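TRAP dicarboxylate transporter-DctP subunit (Marinobacter aquaeolei, PDB 4PFI) probably binds a dicarboxylate or similar organic acid in the periplasm and delivers it to a TRAP membrane transporter. Local coordinates at residues 115-120 with 192-197; 187-192 with 320-325. All blocks are in the same frame, centred on the assembly; numbering follows the deposited sequence.

Interaction 1 (115-120 with 192-197); sequences NLHFLL and RSYGAD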
loop_
_atom_site.group_PDB
_atom_site.type_symbol
_atom_site.label_atom_id
_atom_site.label_comp_id
_atom_site.label_asym_id
_atom_site.label_seq_id
_atom_site.Cartn_x
_atom_site.Cartn_y
_atom_site.Cartn_z
ATOM N N ASN A 115 -2.638 5.217 5.385
ATOM C CA ASN A 115 -2.800 4.270 6.492
ATOM C C ASN A 115 -3.880 4.703 7.503
ATOM O O ASN A 115 -4.092 4.013 8.491
ATOM C CB ASN A 115 -1.485 4.032 7.241
ATOM C CG ASN A 115 -0.325 3.613 6.337
ATOM O OD1 ASN A 115 0.818 4.027 6.565
ATOM N ND2 ASN A 115 -0.599 2.798 5.326
ATOM N N LEU A 116 -4.544 5.839 7.279
ATOM C CA LEU A 116 -5.651 6.263 8.161
ATOM C C LEU A 116 -6.895 5.389 7.949
ATOM O O LEU A 116 -7.284 5.107 6.815
ATOM C CB LEU A 116 -6.006 7.740 7.929
ATOM C CG LEU A 116 -4.983 8.744 8.487
ATOM C CD1 LEU A 116 -5.316 10.135 8.023
ATOM C CD2 LEU A 116 -4.922 8.689 10.019
ATOM N N HIS A 117 -7.532 4.952 9.025
ATOM C CA HIS A 117 -8.675 4.050 8.874
ATOM C C HIS A 117 -9.951 4.829 8.508
ATOM O O HIS A 117 -10.170 5.916 9.039
ATOM C CB HIS A 117 -8.887 3.237 10.157
ATOM C CG HIS A 117 -7.788 2.253 10.438
ATOM N ND1 HIS A 117 -7.841 1.347 11.459
ATOM C CD2 HIS A 117 -6.598 2.051 9.808
ATOM C CE1 HIS A 117 -6.731 0.620 11.461
ATOM N NE2 HIS A 117 -5.967 1.034 10.481
ATOM N N PHE A 118 -10.772 4.267 7.614
ATOM C CA PHE A 118 -12.108 4.792 7.292
ATOM C C PHE A 118 -12.082 6.194 6.682
ATOM O O PHE A 118 -13.016 6.952 6.850
ATOM C CB PHE A 118 -13.002 4.755 8.535
ATOM C CG PHE A 118 -13.075 3.386 9.162
ATOM C CD1 PHE A 118 -13.760 2.357 8.527
ATOM C CD2 PHE A 118 -12.430 3.111 10.361
ATOM C CE1 PHE A 118 -13.798 1.086 9.067
ATOM C CE2 PHE A 118 -12.478 1.831 10.910
ATOM C CZ PHE A 118 -13.163 0.820 10.253
ATOM N N LEU A 119 -11.023 6.526 5.951
ATOM C CA LEU A 119 -10.864 7.873 5.433
ATOM C C LEU A 119 -11.224 7.920 3.955
ATOM O O LEU A 119 -12.196 8.569 3.564
ATOM C CB LEU A 119 -9.429 8.360 5.624
ATOM C CG LEU A 119 -9.170 9.777 5.092
ATOM C CD1 LEU A 119 -9.527 10.808 6.148
ATOM C CD2 LEU A 119 -7.729 9.923 4.655
ATOM N N LEU A 120 -10.425 7.248 3.134
ATOM C CA LEU A 120 -10.715 7.136 1.717
ATOM C C LEU A 120 -12.068 6.453 1.536
ATOM O O LEU A 120 -12.475 5.656 2.373
ATOM C CB LEU A 120 -9.643 6.314 1.032
ATOM C CG LEU A 120 -8.351 7.017 0.645
ATOM C CD1 LEU A 120 -7.806 7.909 1.764
ATOM C CD2 LEU A 120 -7.334 5.946 0.248
ATOM N N ARG A 192 -3.097 1.868 18.012
ATOM C CA ARG A 192 -2.989 2.328 19.380
ATOM C C ARG A 192 -4.338 2.918 19.790
ATOM O O ARG A 192 -4.740 2.809 20.935
ATOM C CB ARG A 192 -1.875 3.355 19.501
ATOM C CG ARG A 192 -1.377 3.561 20.885
ATOM C CD ARG A 192 -0.216 4.566 20.874
ATOM N NE ARG A 192 1.074 3.983 20.439
ATOM C CZ ARG A 192 1.773 4.343 19.352
ATOM N NH1 ARG A 192 1.342 5.287 18.521
ATOM N NH2 ARG A 192 2.926 3.750 19.084
ATOM N N SER A 193 -5.049 3.530 18.851
ATOM C CA SER A 193 -6.376 4.091 19.156
ATOM C C SER A 193 -7.354 3.030 19.671
ATOM O O SER A 193 -8.203 3.324 20.492
ATOM C CB SER A 193 -6.996 4.737 17.923
ATOM O OG SER A 193 -6.184 5.761 17.412
ATOM N N TYR A 194 -7.233 1.805 19.169
ATOM C CA TYR A 194 -8.097 0.696 19.592
ATOM C C TYR A 194 -7.605 0.072 20.892
ATOM O O TYR A 194 -8.270 -0.797 21.462
ATOM C CB TYR A 194 -8.163 -0.374 18.495
ATOM C CG TYR A 194 -8.588 0.166 17.146
ATOM C CD1 TYR A 194 -9.448 1.270 17.052
ATOM C CD2 TYR A 194 -8.130 -0.409 15.977
ATOM C CE1 TYR A 194 -9.837 1.780 15.833
ATOM C CE2 TYR A 194 -8.502 0.091 14.751
ATOM C CZ TYR A 194 -9.357 1.192 14.690
ATOM O OH TYR A 194 -9.740 1.674 13.476
ATOM N N GLY A 195 -6.445 0.524 21.365
ATOM C CA GLY A 195 -5.889 0.048 22.614
ATOM C C GLY A 195 -4.892 -1.082 22.411
ATOM O O GLY A 195 -4.679 -1.878 23.317
ATOM N N ALA A 196 -4.278 -1.173 21.233
ATOM C CA ALA A 196 -3.252 -2.186 21.009
ATOM C C ALA A 196 -1.883 -1.620 21.390
ATOM O O ALA A 196 -1.752 -0.420 21.605
ATOM C CB ALA A 196 -3.250 -2.652 19.558
ATOM N N ASP A 197 -0.881 -2.493 21.490
ATOM C CA ASP A 197 0.521 -2.069 21.536
ATOM C C ASP A 197 1.127 -2.425 20.186
ATOM O O ASP A 197 1.481 -3.587 19.944
ATOM C CB ASP A 197 1.306 -2.778 22.648
ATOM C CG ASP A 197 2.802 -2.484 22.583
ATOM O OD1 ASP A 197 3.187 -1.406 22.066
ATOM O OD2 ASP A 197 3.606 -3.329 23.049
#

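Interaction 2 (187-192 with 320-325); sequences AAEAFR and RQRFIE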
loop_
_atom_site.group_PDB
_atom_site.type_symbol
_atom_site.label_atom_id
_atom_site.label_comp_id
_atom_site.label_asym_id
_atom_site.label_seq_id
_atom_site.Cartn_x
_atom_site.Cartn_y
_atom_site.Cartn_z
ATOM N N ALA A 187 0.296 4.806 11.073
ATOM C CA ALA A 187 -0.256 3.457 11.051
ATOM C C ALA A 187 -0.237 2.860 12.460
ATOM O O ALA A 187 -1.193 2.210 12.877
ATOM C CB ALA A 187 0.505 2.544 10.068
ATOM N N ALA A 188 0.835 3.122 13.201
ATOM C CA ALA A 188 0.929 2.675 14.594
ATOM C C ALA A 188 -0.198 3.289 15.436
ATOM O O ALA A 188 -0.874 2.592 16.203
ATOM C CB ALA A 188 2.280 3.048 15.183
ATOM N N GLU A 189 -0.399 4.592 15.274
ATOM C CA GLU A 189 -1.378 5.325 16.071
ATOM C C GLU A 189 -2.801 4.855 15.817
ATOM O O GLU A 189 -3.643 4.891 16.703
ATOM C CB GLU A 189 -1.293 6.828 15.800
ATOM C CG GLU A 189 -2.210 7.623 16.699
ATOM C CD GLU A 189 -1.886 7.430 18.185
ATOM O OE1 GLU A 189 -0.781 6.940 18.511
ATOM O OE2 GLU A 189 -2.740 7.772 19.034
ATOM N N ALA A 190 -3.060 4.416 14.598
ATOM C CA ALA A 190 -4.361 3.883 14.226
ATOM C C ALA A 190 -4.773 2.735 15.146
ATOM O O ALA A 190 -5.913 2.690 15.626
ATOM C CB ALA A 190 -4.313 3.412 12.776
ATOM N N PHE A 191 -3.844 1.808 15.388
ATOM C CA PHE A 191 -4.131 0.617 16.197
ATOM C C PHE A 191 -3.955 0.912 17.695
ATOM O O PHE A 191 -4.607 0.312 18.548
ATOM C CB PHE A 191 -3.269 -0.555 15.724
ATOM C CG PHE A 191 -3.755 -1.154 14.415
ATOM C CD1 PHE A 191 -4.814 -2.062 14.405
ATOM C CD2 PHE A 191 -3.198 -0.770 13.197
ATOM C CE1 PHE A 191 -5.293 -2.581 13.215
ATOM C CE2 PHE A 191 -3.681 -1.288 12.010
ATOM C CZ PHE A 191 -4.719 -2.200 12.016
ATOM N N ARG A 192 -3.097 1.868 18.012
ATOM C CA ARG A 192 -2.989 2.328 19.380
ATOM C C ARG A 192 -4.338 2.918 19.790
ATOM O O ARG A 192 -4.740 2.809 20.935
ATOM C CB ARG A 192 -1.875 3.355 19.501
ATOM C CG ARG A 192 -1.377 3.561 20.885
ATOM C CD ARG A 192 -0.216 4.566 20.874
ATOM N NE ARG A 192 1.074 3.983 20.439
ATOM C CZ ARG A 192 1.773 4.343 19.352
ATOM N NH1 ARG A 192 1.342 5.287 18.521
ATOM N NH2 ARG A 192 2.926 3.750 19.084
ATOM N N ARG A 320 -6.023 10.664 13.125
ATOM C CA ARG A 320 -6.133 11.837 12.257
ATOM C C ARG A 320 -5.438 13.023 12.905
ATOM O O ARG A 320 -4.725 13.773 12.246
ATOM C CB ARG A 320 -7.602 12.153 11.930
ATOM C CG ARG A 320 -8.155 11.131 10.974
ATOM C CD ARG A 320 -9.624 11.275 10.668
ATOM N NE ARG A 320 -10.136 10.047 10.061
ATOM C CZ ARG A 320 -11.290 9.947 9.407
ATOM N NH1 ARG A 320 -12.075 11.009 9.253
ATOM N NH2 ARG A 320 -11.651 8.769 8.895
ATOM N N GLN A 321 -5.626 13.149 14.214
ATOM C CA GLN A 321 -4.997 14.205 14.992
ATOM C C GLN A 321 -3.475 14.087 14.900
ATOM O O GLN A 321 -2.802 15.033 14.531
ATOM C CB GLN A 321 -5.465 14.110 16.444
ATOM C CG GLN A 321 -4.851 15.139 17.391
ATOM C CD GLN A 321 -5.248 14.896 18.837
ATOM O OE1 GLN A 321 -6.433 14.755 19.156
ATOM N NE2 GLN A 321 -4.257 14.816 19.718
ATOM N N ARG A 322 -2.944 12.904 15.212
ATOM C CA ARG A 322 -1.497 12.653 15.140
ATOM C C ARG A 322 -0.977 12.931 13.724
ATOM O O ARG A 322 0.123 13.440 13.546
ATOM C CB ARG A 322 -1.173 11.210 15.564
ATOM C CG ARG A 322 0.275 10.749 15.272
ATOM C CD ARG A 322 1.350 11.514 16.075
ATOM N NE ARG A 322 0.961 11.754 17.471
ATOM C CZ ARG A 322 1.010 10.841 18.449
ATOM N NH1 ARG A 322 1.427 9.599 18.201
ATOM N NH2 ARG A 322 0.630 11.167 19.687
ATOM N N PHE A 323 -1.797 12.628 12.720
ATOM C CA PHE A 323 -1.406 12.821 11.328
ATOM C C PHE A 323 -1.250 14.295 11.021
ATOM O O PHE A 323 -0.298 14.680 10.362
ATOM C CB PHE A 323 -2.424 12.209 10.362
ATOM C CG PHE A 323 -2.092 12.433 8.910
ATOM C CD1 PHE A 323 -0.933 11.916 8.361
ATOM C CD2 PHE A 323 -2.929 13.204 8.097
ATOM C CE1 PHE A 323 -0.630 12.131 7.026
ATOM C CE2 PHE A 323 -2.632 13.422 6.761
ATOM C CZ PHE A 323 -1.482 12.890 6.227
ATOM N N ILE A 324 -2.204 15.103 11.484
ATOM C CA ILE A 324 -2.175 16.563 11.300
ATOM C C ILE A 324 -0.983 17.195 12.013
ATOM O O ILE A 324 -0.266 17.982 11.417
ATOM C CB ILE A 324 -3.460 17.268 11.818
ATOM C CG1 ILE A 324 -4.687 16.811 11.033
ATOM C CG2 ILE A 324 -3.332 18.797 11.707
ATOM C CD1 ILE A 324 -4.517 16.929 9.537
ATOM N N GLU A 325 -0.773 16.848 13.285
ATOM C CA GLU A 325 0.412 17.295 14.021
ATOM C C GLU A 325 1.695 17.069 13.216
ATOM O O GLU A 325 2.601 17.895 13.229
ATOM C CB GLU A 325 0.535 16.554 15.351
ATOM C CG GLU A 325 -0.580 16.822 16.329
ATOM C CD GLU A 325 -0.606 15.817 17.487
ATOM O OE1 GLU A 325 0.174 14.829 17.460
ATOM O OE2 GLU A 325 -1.421 16.008 18.424
#

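Interaction 1 (115-120 with 192-197)
His117 ND1 and Tyr194 OH share a hydrogen bond of 2.8 Å, a buried link between the loop ahead of helix 124-132 and the Schellman motif that ends helix 185-192 in this TRAP solute-binding protein. The bond runs at 158°, and the hydroxyl lies at the edge of the imidazole, in its plane. Either group could be the donor. The two rings meet rim to rim, neither over the other's face, with planes at 41° and His117 CE1 3.8 Å from Tyr194 CE2. Phe118 adds a lighter touch: its CE2 comes 3.8 Å from Tyr194 OH. The hydroxyl thus meets the edges of both rings, the two approaching it at about a right angle. Tyr194 CG stands anti to its carbonyl carbon (chi1 -54°), which sends the phenol from the helix end across to 115-120.

Other aromatic rings surround the pair. Phe191 meets His117 edge-to-face, Phe312 does the same to Tyr194, and Phe174 joins the Tyr194 ring at an inclined angle. Phe118 packs on helix 306-316, while the backbone carbonyl of His117 accepts a hydrogen bond from Arg320 of helix 318-339. The tyrosine itself sits in a type I turn from Arg192 to Gly195. Gly195 leaves the helix with positive phi, and its N bonds back to Arg192 O at 2.9 Å.

Interaction 2 (187-192 with 320-325)
Glu189 OE1 faces two arginines, hydrogen-bonded to one on its own helix and paired by charge with one on the helix across the contact. Arg192 NH1 donates to it at 2.7 Å, with an N-H...O angle of 158°. This acceptor lies almost in the Arg192 guanidinium plane, and the N-H arrives nearly along the C-O axis of the carboxylate. The second partner, Arg322, is held differently: its NH1 stands 3.5 Å from Glu189 OE1, which lies well out of the guanidinium plane. No N-H points at the oxygen, so this salt bridge acts through charge alone. The carboxylate and the Arg322 guanidinium are inclined by 51°, and the two side chains cross at about a right angle. Nearer the backbones the contact is aliphatic, Glu189 CG lying 3.9 Å from Arg322 CB.

Arg322 is turned by a partner on its own helix. Its NE donates to Glu325 OE1 at 3.2 Å, in the guanidinium plane, which helps fix how the flat group is rotated. Bends at chi2 (65°) and chi3 fold the arginine chain so that NE serves Glu325 while NH1 reaches Glu189. The result is a four-residue salt-bridge network, Arg192-Glu189-Arg322-Glu325, with charges in alternation. Its two arginines approach to 4.3 Å between Arg192 NH1 and Arg322 NH1; the shared carboxylate probably offsets their repulsion.

The network lies at the protein surface, bridging the last turn of helix 185-192 to the early part of helix 318-339. Glu189 also touches Ala319 there, and Arg192 reaches Pro198 of strand 197-199. On the inward side, Phe191 stacks on Phe179 of strand 178-180.

Helix 185-192 takes part in both contacts, whose centres lie about 7 Å apart; Arg192 lies in both ranges but takes part only in the second contact. Interaction 1 is buried and largely aromatic, with one hydrogen bond between side chains linking a loop and the turn that ends the helix. Interaction 2 is at the surface and depends on charge, tying that helix to 318-339 with little apolar contact. Two residues of the second contact reach into the first: Phe191 CZ packs 3.5 Å from His117 CE1, and Arg320 also reaches the loop. Loop 115-120 thus touches both helices, 185-192 by rings and 318-339 through backbone carbonyl and apolar contacts, while ion pairs join helix to helix.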